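Local coordinates for TRAP solute Binding Protein (Uncultured marine bacterium, PDB 5I7I) that binds aromatic acids such as 3-hydroxybenzoate, probably as the extracytoplasmic solute receptor that feeds a TRAP transporter, at residues R98-E103 with A130-D135; K134-L139 with L239-K244. One frame throughout, in Å; residues are numbered along the deposited sequence.

Running from the N terminus, the chain leaves strand 87-91, turns through 98-103, climbs helix 114-126 and comes back through 130-135, where contact 1 closes this short loop, half of it helix. Residues 134 and 135 belong to both contacts: the same chain passes straight into strand 136-143, which pairs with strand 237-243 in contact 2 and closes a much longer loop. The two loops therefore follow one another, neither enclosing the other. Contact 1 joins two connections beside the five-stranded sheet; contact 2 joins its edge strand to the neighbouring one. They touch where Leu133 meets Val138 and where Phe99 and Leu102 pack on Leu239.

Contact 1. Residues R98-E103 with A130-D135; sequences RFPHLE and ASDLKD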
loop_
_atom_site.group_PDB
_atom_site.type_symbol
_atom_site.label_atom_id
_atom_site.label_comp_id
_atom_site.label_asym_id
_atom_site.label_seq_id
_atom_site.Cartn_x
_atom_site.Cartn_y
_atom_site.Cartn_z
ATOM N N ARG A 98 5.144 -6.978 11.936
ATOM C CA ARG A 98 5.932 -5.884 12.479
ATOM C C ARG A 98 5.084 -4.663 12.814
ATOM O O ARG A 98 5.438 -3.908 13.724
ATOM C CB ARG A 98 7.000 -5.505 11.456
ATOM C CG ARG A 98 7.988 -4.471 11.921
ATOM C CD ARG A 98 9.302 -5.078 12.368
ATOM N NE ARG A 98 10.372 -4.078 12.319
ATOM C CZ ARG A 98 11.464 -4.142 11.558
ATOM N NH1 ARG A 98 11.692 -5.183 10.763
ATOM N NH2 ARG A 98 12.353 -3.152 11.607
ATOM N N PHE A 99 3.978 -4.452 12.104
ATOM C CA PHE A 99 3.125 -3.274 12.276
ATOM C C PHE A 99 1.695 -3.767 12.445
ATOM O O PHE A 99 0.850 -3.619 11.552
ATOM C CB PHE A 99 3.280 -2.308 11.099
ATOM C CG PHE A 99 4.715 -1.969 10.801
ATOM C CD1 PHE A 99 5.427 -1.085 11.605
ATOM C CD2 PHE A 99 5.357 -2.553 9.728
ATOM C CE1 PHE A 99 6.749 -0.788 11.338
ATOM C CE2 PHE A 99 6.674 -2.266 9.456
ATOM C CZ PHE A 99 7.376 -1.372 10.252
ATOM N N PRO A 100 1.393 -4.369 13.594
ATOM C CA PRO A 100 0.138 -5.121 13.707
ATOM C C PRO A 100 -1.097 -4.250 13.658
ATOM O O PRO A 100 -2.137 -4.676 13.132
ATOM C CB PRO A 100 0.267 -5.827 15.058
ATOM C CG PRO A 100 1.277 -5.006 15.822
ATOM C CD PRO A 100 2.256 -4.540 14.765
ATOM N N HIS A 101 -1.034 -3.024 14.186
ATOM C CA HIS A 101 -2.212 -2.167 14.123
ATOM C C HIS A 101 -2.627 -1.910 12.686
ATOM O O HIS A 101 -3.825 -1.810 12.384
ATOM C CB HIS A 101 -1.954 -0.826 14.803
ATOM C CG HIS A 101 -1.849 -0.894 16.293
ATOM N ND1 HIS A 101 -0.692 -1.260 16.942
ATOM C CD2 HIS A 101 -2.730 -0.560 17.262
ATOM C CE1 HIS A 101 -0.888 -1.214 18.249
ATOM N NE2 HIS A 101 -2.112 -0.769 18.470
ATOM N N LEU A 102 -1.652 -1.775 11.793
ATOM C CA LEU A 102 -1.954 -1.379 10.429
ATOM C C LEU A 102 -2.698 -2.466 9.665
ATOM O O LEU A 102 -3.338 -2.166 8.650
ATOM C CB LEU A 102 -0.672 -0.966 9.702
ATOM C CG LEU A 102 0.094 0.186 10.368
ATOM C CD1 LEU A 102 1.295 0.582 9.505
ATOM C CD2 LEU A 102 -0.773 1.372 10.661
ATOM N N GLU A 103 -2.602 -3.714 10.112
ATOM C CA GLU A 103 -3.325 -4.814 9.484
ATOM C C GLU A 103 -4.824 -4.552 9.429
ATOM O O GLU A 103 -5.517 -5.083 8.553
ATOM C CB GLU A 103 -3.081 -6.108 10.278
ATOM C CG GLU A 103 -1.634 -6.575 10.278
ATOM C CD GLU A 103 -1.410 -7.794 11.141
ATOM O OE1 GLU A 103 -2.414 -8.434 11.517
ATOM O OE2 GLU A 103 -0.230 -8.097 11.456
ATOM N N ALA A 130 0.106 4.542 17.355
ATOM C CA ALA A 130 1.433 5.146 17.355
ATOM C C ALA A 130 2.542 4.157 17.698
ATOM O O ALA A 130 3.661 4.309 17.216
ATOM C CB ALA A 130 1.470 6.330 18.317
ATOM N N SER A 131 2.270 3.157 18.538
ATOM C CA SER A 131 3.349 2.283 18.973
ATOM C C SER A 131 3.979 1.510 17.820
ATOM O O SER A 131 5.144 1.114 17.926
ATOM C CB SER A 131 2.859 1.342 20.068
ATOM O OG SER A 131 1.868 0.443 19.589
ATOM N N ASP A 132 3.234 1.259 16.741
ATOM C CA ASP A 132 3.795 0.543 15.602
ATOM C C ASP A 132 4.996 1.275 15.008
ATOM O O ASP A 132 5.898 0.630 14.473
ATOM C CB ASP A 132 2.742 0.375 14.513
ATOM C CG ASP A 132 1.833 -0.831 14.720
ATOM O OD1 ASP A 132 1.875 -1.453 15.801
ATOM O OD2 ASP A 132 1.076 -1.100 13.766
ATOM N N LEU A 133 5.023 2.602 15.079
ATOM C CA LEU A 133 6.017 3.398 14.369
ATOM C C LEU A 133 6.872 4.236 15.311
ATOM O O LEU A 133 7.597 5.130 14.852
ATOM C CB LEU A 133 5.329 4.241 13.295
ATOM C CG LEU A 133 4.707 3.365 12.198
ATOM C CD1 LEU A 133 3.771 4.160 11.304
ATOM C CD2 LEU A 133 5.794 2.721 11.353
ATOM N N LYS A 134 6.827 3.939 16.613
ATOM C CA LYS A 134 7.576 4.712 17.601
ATOM C C LYS A 134 9.075 4.763 17.311
ATOM O O LYS A 134 9.745 5.710 17.747
ATOM C CB LYS A 134 7.312 4.172 19.017
ATOM C CG LYS A 134 7.822 2.763 19.272
ATOM C CD LYS A 134 7.568 2.296 20.698
ATOM C CE LYS A 134 8.260 0.973 20.945
ATOM N NZ LYS A 134 7.761 -0.065 20.007
ATOM N N ASP A 135 9.626 3.783 16.594
ATOM C CA ASP A 135 11.066 3.753 16.365
ATOM C C ASP A 135 11.492 4.581 15.155
ATOM O O ASP A 135 12.675 4.567 14.809
ATOM C CB ASP A 135 11.584 2.318 16.197
ATOM C CG ASP A 135 11.427 1.467 17.461
ATOM O OD1 ASP A 135 11.304 2.032 18.566
ATOM O OD2 ASP A 135 11.452 0.230 17.329
HETATM O O HOH W 1 6.966 -1.897 14.657
#
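Asp132 pushes its carboxylate into the turn of 98-103 and meets the ring of His101 and the backbone N-H groups of His101 and Leu102 there. Its CG lies beside the backbone N, anti to the carbonyl carbon (chi1 -84°), which carries the group toward His101. OD1 accepts a hydrogen bond from ND1 of His101 at 2.8 Å, nearly straight at 162°; the oxygen lies close to the imidazole plane at the ring's edge, whereas the nitrogen stands well above the carboxylate plane, the two planes being 70° apart. The other oxygen, OD2 of Asp132, takes a weak bond from His101 N at 2.9 Å. A second weak bond reaches Asp132 OD2 from Leu102 N at 3.4 Å. Pro100 slides past the carboxylate, its CD 3.3 Å from OD1 of Asp132. This His-carboxylate pair links the loop that precedes helix 114-126 in the chain to the loop that follows it in a family 7 solute-binding protein, and His101 O also bonds to Tyr124 of that helix. The side chain of Phe99 is about 14 Å from the bound 3-hydroxybenzoate. A leucine in place of His101 would probably leave Asp132 OD1 without its straight N-H donor and the carboxylate less firmly fixed in rotation. Farther along, the Phe99 ring turns its edge to the carbonyl O of Asp132, 3.4 Å from CD1 of Phe99, while CD2 of Leu133 approaches CE1 of the same ring at 3.6 Å. One water donates to both Arg98 O and Asp132 O, bridging the two backbones.

Contact 2. Residues K134-L139 with L239-K244; sequences KDYKVL and LFLMNK
Leu241 and Leu139 each lay a methyl group over an aromatic ring, and in each case the ring belongs to the opposite segment. CD1 of Leu241 sits 3.9 Å from the centroid of the Tyr136 ring, above the face but displaced toward the rim, nearest CD2. CD1 of Leu139 is placed more squarely, 3.8 Å from the centroid of the Phe240 ring and 12° off its normal. With CG of Phe240 anti to its own N (chi1 -172°), that ring also receives CB of Leu139 at CD2, 3.6 Å away, and stacks edge-to-face with Trp47 and Phe43. Between these two CH-pi contacts the backbones pair as antiparallel strands, joining edge strand 136-143 to strand 237-243 in the five-stranded mixed sheet. Lys137 and Met242 form a hydrogen-bonded pair, with Met242 N to Lys137 O at 2.8 Å and nearly straight (174°); Leu139 N hydrogen-bonds Phe240 O at 2.9 Å, less straight. The side chains of Lys137 and Met242 run side by side in the same direction, their CB atoms 3.9 Å apart, before Lys137 bends at chi2 and carries its ammonium to a salt bridge with Asp259. Where the strands part, Lys244 stretches out fully, and its NZ donates to Lys134 O at 2.7 Å, nearly in line with the carbonyl bond. A water joins Asp135 O to Lys244 N.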
loop_
_atom_site.group_PDB
_atom_site.type_symbol
_atom_site.label_atom_id
_atom_site.label_comp_id
_atom_site.label_asym_id
_atom_site.label_seq_id
_atom_site.Cartn_x
_atom_site.Cartn_y
_atom_site.Cartn_z
ATOM N N LYS A 134 6.827 3.939 16.613
ATOM C CA LYS A 134 7.576 4.712 17.601
ATOM C C LYS A 134 9.075 4.763 17.311
ATOM O O LYS A 134 9.745 5.710 17.747
ATOM C CB LYS A 134 7.312 4.172 19.017
ATOM C CG LYS A 134 7.822 2.763 19.272
ATOM C CD LYS A 134 7.568 2.296 20.698
ATOM C CE LYS A 134 8.260 0.973 20.945
ATOM N NZ LYS A 134 7.761 -0.065 20.007
ATOM N N ASP A 135 9.626 3.783 16.594
ATOM C CA ASP A 135 11.066 3.753 16.365
ATOM C C ASP A 135 11.492 4.581 15.155
ATOM O O ASP A 135 12.675 4.567 14.809
ATOM C CB ASP A 135 11.584 2.318 16.197
ATOM C CG ASP A 135 11.427 1.467 17.461
ATOM O OD1 ASP A 135 11.304 2.032 18.566
ATOM O OD2 ASP A 135 11.452 0.230 17.329
ATOM N N TYR A 136 10.556 5.288 14.509
ATOM C CA TYR A 136 10.790 6.026 13.276
ATOM C C TYR A 136 10.282 7.453 13.418
ATOM O O TYR A 136 9.444 7.766 14.268
ATOM C CB TYR A 136 10.035 5.382 12.098
ATOM C CG TYR A 136 10.243 3.891 11.953
ATOM C CD1 TYR A 136 9.490 3.001 12.708
ATOM C CD2 TYR A 136 11.227 3.369 11.115
ATOM C CE1 TYR A 136 9.683 1.635 12.611
ATOM C CE2 TYR A 136 11.423 1.996 11.001
ATOM C CZ TYR A 136 10.651 1.138 11.760
ATOM O OH TYR A 136 10.802 -0.218 11.670
ATOM N N LYS A 137 10.773 8.309 12.531
ATOM C CA LYS A 137 10.116 9.576 12.236
ATOM C C LYS A 137 9.125 9.303 11.115
ATOM O O LYS A 137 9.518 8.969 9.985
ATOM C CB LYS A 137 11.133 10.647 11.826
ATOM C CG LYS A 137 10.512 11.911 11.244
ATOM C CD LYS A 137 9.602 12.647 12.213
ATOM C CE LYS A 137 8.992 13.863 11.511
ATOM N NZ LYS A 137 8.155 14.683 12.439
ATOM N N VAL A 138 7.848 9.458 11.415
ATOM C CA VAL A 138 6.811 9.201 10.425
ATOM C C VAL A 138 6.718 10.420 9.522
ATOM O O VAL A 138 6.507 11.544 10.000
ATOM C CB VAL A 138 5.460 8.917 11.088
ATOM C CG1 VAL A 138 4.351 8.800 10.030
ATOM C CG2 VAL A 138 5.527 7.650 11.933
ATOM N N LEU A 139 6.895 10.216 8.216
ATOM C CA LEU A 139 6.565 11.264 7.261
ATOM C C LEU A 139 5.103 11.151 6.853
ATOM O O LEU A 139 4.341 12.114 6.998
ATOM C CB LEU A 139 7.510 11.246 6.055
ATOM C CG LEU A 139 9.000 11.339 6.416
ATOM C CD1 LEU A 139 9.827 11.171 5.164
ATOM C CD2 LEU A 139 9.326 12.651 7.126
ATOM N N LEU A 239 4.345 2.922 3.985
ATOM C CA LEU A 239 5.074 3.664 5.002
ATOM C C LEU A 239 6.079 4.561 4.306
ATOM O O LEU A 239 6.898 4.089 3.510
ATOM C CB LEU A 239 5.841 2.720 5.924
ATOM C CG LEU A 239 5.022 1.607 6.576
ATOM C CD1 LEU A 239 5.923 0.694 7.395
ATOM C CD2 LEU A 239 3.915 2.213 7.442
ATOM N N PHE A 240 6.038 5.847 4.645
ATOM C CA PHE A 240 7.020 6.832 4.192
ATOM C C PHE A 240 7.667 7.335 5.475
ATOM O O PHE A 240 7.032 8.048 6.258
ATOM C CB PHE A 240 6.322 7.933 3.399
ATOM C CG PHE A 240 7.257 8.922 2.709
ATOM C CD1 PHE A 240 8.409 8.524 2.047
ATOM C CD2 PHE A 240 6.903 10.275 2.676
ATOM C CE1 PHE A 240 9.199 9.474 1.393
ATOM C CE2 PHE A 240 7.681 11.197 2.051
ATOM C CZ PHE A 240 8.829 10.808 1.422
ATOM N N LEU A 241 8.894 6.876 5.732
ATOM C CA LEU A 241 9.521 6.983 7.042
ATOM C C LEU A 241 10.919 7.559 6.934
ATOM O O LEU A 241 11.626 7.335 5.953
ATOM C CB LEU A 241 9.684 5.587 7.660
ATOM C CG LEU A 241 8.424 4.741 7.810
ATOM C CD1 LEU A 241 8.818 3.402 8.394
ATOM C CD2 LEU A 241 7.410 5.432 8.676
ATOM N N MET A 242 11.318 8.287 7.976
ATOM C CA MET A 242 12.659 8.830 8.093
ATOM C C MET A 242 13.311 8.253 9.340
ATOM O O MET A 242 12.650 7.962 10.347
ATOM C CB MET A 242 12.578 10.352 8.208
ATOM C CG MET A 242 13.921 11.064 8.276
ATOM S SD MET A 242 13.745 12.841 8.173
ATOM C CE MET A 242 13.690 13.127 6.424
ATOM N N ASN A 243 14.629 8.112 9.283
ATOM C CA ASN A 243 15.370 7.675 10.456
ATOM C C ASN A 243 15.216 8.702 11.573
ATOM O O ASN A 243 15.373 9.908 11.355
ATOM C CB ASN A 243 16.837 7.509 10.088
ATOM C CG ASN A 243 17.706 7.182 11.292
ATOM O OD1 ASN A 243 18.385 8.044 11.834
ATOM N ND2 ASN A 243 17.677 5.930 11.713
ATOM N N LYS A 244 14.903 8.218 12.775
ATOM C CA LYS A 244 14.603 9.116 13.883
ATOM C C LYS A 244 15.818 9.948 14.265
ATOM O O LYS A 244 15.716 11.166 14.415
ATOM C CB LYS A 244 14.104 8.297 15.074
ATOM C CG LYS A 244 13.433 9.095 16.179
ATOM C CD LYS A 244 12.635 8.164 17.082
ATOM C CE LYS A 244 11.610 8.915 17.904
ATOM N NZ LYS A 244 10.857 7.962 18.765
HETATM O O HOH W 2 14.807 5.310 13.307
#